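Local coordinates for Lmo0812 protein (Listeria monocytogenes serovar 1/2a, PDB 4YF1) that probably acts as a hydrolase of the HD-domain superfamily, perhaps removing the 3'-diphosphate from guanosine-3',5'-bis(diphosphate), at residues S34-V39 / L58-E63; G47-V52 / G77-D82. One frame throughout, in Å; residues are numbered along the deposited sequence.

Contact 1: residues S34-V39 / L58-E63; sequences SHPLNV and LHDAVE. With NA (sodium ion), chain E.
Asp-60 meets His-35 and Pro-36 where helix 35-45 packs against helix 50-64. The Asp-60 side chain can be followed outward from its backbone. CB sits 4.1 Å from CG of Pro-36, at the edge of van der Waals contact. CG lies anti to the carbonyl carbon (chi1 -72°), and this carries the carboxylate over to the first turn of helix 35-45. There CG of Asp-60 is 3.6 Å from CD2 of His-35. The two oxygens then straddle that ring carbon. OD1 of Asp-60 stands 3.3 Å from CD2 of His-35, and OD2 of Asp-60 is 3.2 Å from the same atom. OD2 of Asp-60 also rests against the proline ring, 3.6 Å from CD of Pro-36. The imidazole and carboxylate planes are nearly parallel, 11° apart, and the carboxylate comes at the ring edge, with OD2 near the ring plane. The ring atom that meets the carboxylate is the carbon CD2, and no hydrogen bond joins the two segments. Both imidazole nitrogens are engaged by helix 111-132. NE2 of His-35 bonds to Asp-120, and ND1 bonds to Asp-123. These two bonds fix the rotation of the ring. CG2 of Val-39, one turn on, lies over one face of the imidazole, 3.5 Å above its plane. Farther along the second helix, the backbone O of Val-62 binds a sodium ion at 2.2 Å; Thr-65 and Met-67 complete its protein ligands. His-35, His-59, Asp-60 and Asp-120 converge here in the H...HD...D pattern. This is consistent with the metal site of the HD-domain superfamily, although no metal is bound to these four side chains here.

Contact 2: residues G47-V52 / G77-D82; sequences GFREEV and GDEVAD
The carboxylate of Glu-79, from helix 78-87, stands at the edge of the Arg-49 guanidinium. CB of Glu-51 lies over one face of that guanidinium, 3.9 Å above the plane and toward the rim. NH1 of Arg-49 donates to OE2 of Glu-79 at 2.8 Å, in a salt bridge with a nearly straight N-H...O angle of 175°. OE2 lies practically in the guanidinium plane. The two flat groups are nevertheless turned 32° apart, and a single carboxylate oxygen takes the direct bond. A water closes the other path. It accepts from NH2 of Arg-49 at 3.1 Å and donates to OE2 of Glu-79 at 2.9 Å. OE2 therefore receives one bond from the arginine and one from the water. The chain of Arg-49 starts with CG between the backbone N and the carbonyl carbon (chi1 66°), then runs extended to NE, reaching across to Glu-79. NE is held separately, by a salt bridge to Glu-112 of helix 111-132. Glu-51 completes the charged network through a long pair with NH1 of Arg-49. The arginine probably eases the repulsion between the two nearby glutamates. Beside these charges the helices meet through aliphatic groups. CG2 of Val-80 sits 4.0 Å from CB of Glu-51 and 3.9 Å from the backbone O of Glu-51. Val-80 is buried and also touches Val-54, Leu-58 and Ile-72. Arg-49 is the N-cap residue of helix 50-64. The contact thus joins the starts of helices 50-64 and 78-87, with a salt-bridge network beside a valine contact, within the all-helical HD-domain fold.

From the N terminus, the first modelled helix is 35-45; residues 34-39 are its N-cap and opening turn. The chain turns at 47-49 into helix 50-64. Contact 1 closes when that helix reaches 58-63, so its loop is a helical hairpin. Contact 2 starts inside this loop, at 47-52, and closes later at 77-82, after helix 69-76. The segments alternate, so the two loops cross. Helix 50-64 serves both contacts, its start in contact 2 and its later part in contact 1. The contacts touch where CD1 of Leu-58 packs 4.0 Å from CG1 of Val-80. Together they tie helices 35-45 and 78-87 to helix 50-64, and both reach the second subunit.

Contact 1: residues S34-V39 / L58-E63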
# COMPACT_ATOMS: atom_id res chain seq x y z
N SER A 34 -0.67 -10.82 5.91
CA SER A 34 -0.20 -10.38 4.63
C SER A 34 1.13 -9.68 4.88
O SER A 34 1.19 -8.78 5.71
CB SER A 34 -1.21 -9.39 4.05
OG SER A 34 -0.68 -8.71 2.94
N HIS A 35 2.17 -10.11 4.20
CA HIS A 35 3.50 -9.53 4.36
C HIS A 35 3.52 -8.01 4.09
O HIS A 35 3.98 -7.27 4.93
CB HIS A 35 4.52 -10.31 3.50
CG HIS A 35 5.92 -9.78 3.57
ND1 HIS A 35 6.70 -9.90 4.69
CD2 HIS A 35 6.68 -9.14 2.65
CE1 HIS A 35 7.89 -9.36 4.47
NE2 HIS A 35 7.90 -8.88 3.23
N PRO A 36 2.95 -7.55 2.96
CA PRO A 36 2.97 -6.09 2.70
C PRO A 36 2.26 -5.26 3.76
O PRO A 36 2.76 -4.21 4.13
CB PRO A 36 2.25 -5.96 1.36
CG PRO A 36 2.42 -7.28 0.70
CD PRO A 36 2.37 -8.29 1.81
N LEU A 37 1.09 -5.71 4.24
CA LEU A 37 0.36 -4.99 5.26
C LEU A 37 1.13 -4.96 6.58
O LEU A 37 1.17 -3.96 7.26
CB LEU A 37 -1.05 -5.57 5.43
CG LEU A 37 -2.06 -5.19 4.34
CD1 LEU A 37 -2.42 -3.73 4.49
CD2 LEU A 37 -1.57 -5.43 2.93
N ASN A 38 1.75 -6.10 6.94
CA ASN A 38 2.54 -6.15 8.18
C ASN A 38 3.81 -5.30 8.12
O ASN A 38 4.20 -4.70 9.12
CB ASN A 38 2.94 -7.61 8.55
CG ASN A 38 1.79 -8.45 9.09
OD1 ASN A 38 0.70 -7.96 9.38
ND2 ASN A 38 2.05 -9.77 9.27
N VAL A 39 4.46 -5.26 6.96
CA VAL A 39 5.67 -4.45 6.78
C VAL A 39 5.23 -2.95 6.85
O VAL A 39 5.86 -2.15 7.50
CB VAL A 39 6.37 -4.76 5.44
CG1 VAL A 39 7.37 -3.71 5.06
CG2 VAL A 39 7.02 -6.14 5.48
N LEU A 58 4.51 -1.97 -1.49
CA LEU A 58 4.64 -2.36 -2.90
C LEU A 58 5.81 -3.31 -3.23
O LEU A 58 5.87 -3.84 -4.34
CB LEU A 58 4.72 -1.12 -3.77
CG LEU A 58 3.47 -0.24 -3.73
CD1 LEU A 58 3.72 1.06 -4.48
CD2 LEU A 58 2.26 -0.96 -4.31
N HIS A 59 6.70 -3.54 -2.28
CA HIS A 59 7.85 -4.41 -2.52
C HIS A 59 7.47 -5.77 -3.15
O HIS A 59 7.99 -6.11 -4.21
CB HIS A 59 8.68 -4.56 -1.23
CG HIS A 59 9.74 -5.61 -1.31
ND1 HIS A 59 11.01 -5.37 -1.80
CD2 HIS A 59 9.72 -6.93 -0.96
CE1 HIS A 59 11.72 -6.48 -1.75
NE2 HIS A 59 10.97 -7.44 -1.24
N ASP A 60 6.56 -6.51 -2.51
CA ASP A 60 6.12 -7.83 -3.04
C ASP A 60 5.39 -7.75 -4.37
O ASP A 60 5.44 -8.69 -5.16
CB ASP A 60 5.17 -8.55 -2.07
CG ASP A 60 5.85 -9.07 -0.82
OD1 ASP A 60 7.07 -8.86 -0.60
OD2 ASP A 60 5.13 -9.73 -0.05
N ALA A 61 4.70 -6.63 -4.61
CA ALA A 61 3.96 -6.44 -5.86
C ALA A 61 4.91 -6.43 -7.05
O ALA A 61 4.62 -7.02 -8.10
CB ALA A 61 3.16 -5.15 -5.82
N VAL A 62 6.06 -5.76 -6.89
CA VAL A 62 7.05 -5.69 -7.96
C VAL A 62 7.80 -7.01 -8.12
O VAL A 62 7.95 -7.50 -9.24
CB VAL A 62 8.10 -4.60 -7.72
CG1 VAL A 62 9.10 -4.56 -8.87
CG2 VAL A 62 7.43 -3.26 -7.57
N GLU A 63 8.28 -7.57 -7.01
CA GLU A 63 9.03 -8.84 -7.07
C GLU A 63 8.20 -10.08 -7.40
O GLU A 63 8.69 -10.97 -8.11
CB GLU A 63 9.82 -9.09 -5.77
CG GLU A 63 10.95 -8.10 -5.52
CD GLU A 63 12.00 -8.60 -4.53
OE1 GLU A 63 13.09 -8.00 -4.51
OE2 GLU A 63 11.76 -9.61 -3.80
NA NA E . 7.48 -7.47 -11.45

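Contact 2: residues G47-V52 / G77-D82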
# COMPACT_ATOMS: atom_id res chain seq x y z
N GLY A 47 7.12 5.74 12.68
CA GLY A 47 7.07 7.22 12.38
C GLY A 47 7.39 7.58 10.93
O GLY A 47 7.42 8.77 10.59
N PHE A 48 7.62 6.60 10.05
CA PHE A 48 7.99 6.94 8.67
C PHE A 48 6.84 7.54 7.87
O PHE A 48 5.68 7.20 8.09
CB PHE A 48 8.62 5.74 7.94
CG PHE A 48 9.97 5.40 8.47
CD1 PHE A 48 11.08 6.14 8.08
CD2 PHE A 48 10.16 4.33 9.36
CE1 PHE A 48 12.34 5.87 8.60
CE2 PHE A 48 11.41 4.05 9.88
CZ PHE A 48 12.49 4.82 9.50
N ARG A 49 7.19 8.44 6.95
CA ARG A 49 6.19 9.12 6.14
C ARG A 49 5.50 8.16 5.21
O ARG A 49 5.99 7.04 4.95
CB ARG A 49 6.82 10.28 5.35
CG ARG A 49 7.82 9.88 4.29
CD ARG A 49 8.67 11.05 3.83
NE ARG A 49 9.77 10.62 2.97
CZ ARG A 49 9.89 10.83 1.66
NH1 ARG A 49 9.02 11.60 0.96
NH2 ARG A 49 10.95 10.34 1.04
N GLU A 50 4.38 8.62 4.66
CA GLU A 50 3.52 7.82 3.80
C GLU A 50 4.24 7.22 2.58
O GLU A 50 4.04 6.04 2.26
CB GLU A 50 2.30 8.64 3.35
CG GLU A 50 1.11 7.77 3.00
CD GLU A 50 0.57 7.02 4.22
OE1 GLU A 50 0.32 5.79 4.13
OE2 GLU A 50 0.43 7.68 5.29
N GLU A 51 5.10 8.01 1.93
CA GLU A 51 5.84 7.49 0.78
C GLU A 51 6.66 6.23 1.14
O GLU A 51 6.79 5.31 0.33
CB GLU A 51 6.79 8.53 0.20
CG GLU A 51 6.13 9.74 -0.48
CD GLU A 51 5.54 10.76 0.46
OE1 GLU A 51 5.53 10.58 1.71
OE2 GLU A 51 5.08 11.81 -0.07
N VAL A 52 7.23 6.22 2.34
CA VAL A 52 8.04 5.08 2.81
C VAL A 52 7.14 3.89 3.11
O VAL A 52 7.47 2.76 2.77
CB VAL A 52 8.89 5.45 4.06
CG1 VAL A 52 9.65 4.25 4.61
CG2 VAL A 52 9.90 6.54 3.73
N GLY A 77 4.21 7.85 -8.60
CA GLY A 77 5.24 8.87 -8.74
C GLY A 77 6.65 8.36 -8.55
O GLY A 77 6.88 7.21 -8.11
N ASP A 78 7.60 9.23 -8.86
CA ASP A 78 9.02 8.91 -8.78
C ASP A 78 9.58 8.65 -7.38
O ASP A 78 10.41 7.75 -7.23
CB ASP A 78 9.86 9.99 -9.48
CG ASP A 78 9.72 9.97 -11.02
OD1 ASP A 78 9.70 8.89 -11.66
OD2 ASP A 78 9.70 11.07 -11.59
N GLU A 79 9.13 9.40 -6.37
CA GLU A 79 9.64 9.23 -5.01
C GLU A 79 9.37 7.82 -4.49
O GLU A 79 10.28 7.16 -3.98
CB GLU A 79 9.05 10.23 -4.01
CG GLU A 79 9.56 11.64 -4.13
CD GLU A 79 9.17 12.51 -2.93
OE1 GLU A 79 8.56 13.59 -3.16
OE2 GLU A 79 9.43 12.11 -1.78
N VAL A 80 8.12 7.38 -4.58
CA VAL A 80 7.77 6.01 -4.18
C VAL A 80 8.50 4.98 -5.08
O VAL A 80 9.05 3.99 -4.58
CB VAL A 80 6.24 5.82 -4.21
CG1 VAL A 80 5.85 4.37 -4.07
CG2 VAL A 80 5.60 6.68 -3.13
N ALA A 81 8.52 5.23 -6.40
CA ALA A 81 9.18 4.30 -7.33
C ALA A 81 10.65 4.12 -6.97
O ALA A 81 11.15 3.01 -6.94
CB ALA A 81 9.03 4.77 -8.76
N ASP A 82 11.32 5.22 -6.62
CA ASP A 82 12.73 5.18 -6.23
C ASP A 82 12.96 4.46 -4.92
O ASP A 82 13.97 3.76 -4.76
CB ASP A 82 13.33 6.58 -6.16
CG ASP A 82 13.51 7.20 -7.54
OD1 ASP A 82 13.41 6.47 -8.55
OD2 ASP A 82 13.74 8.43 -7.59
O HOH W 1 12.18 11.12 -1.66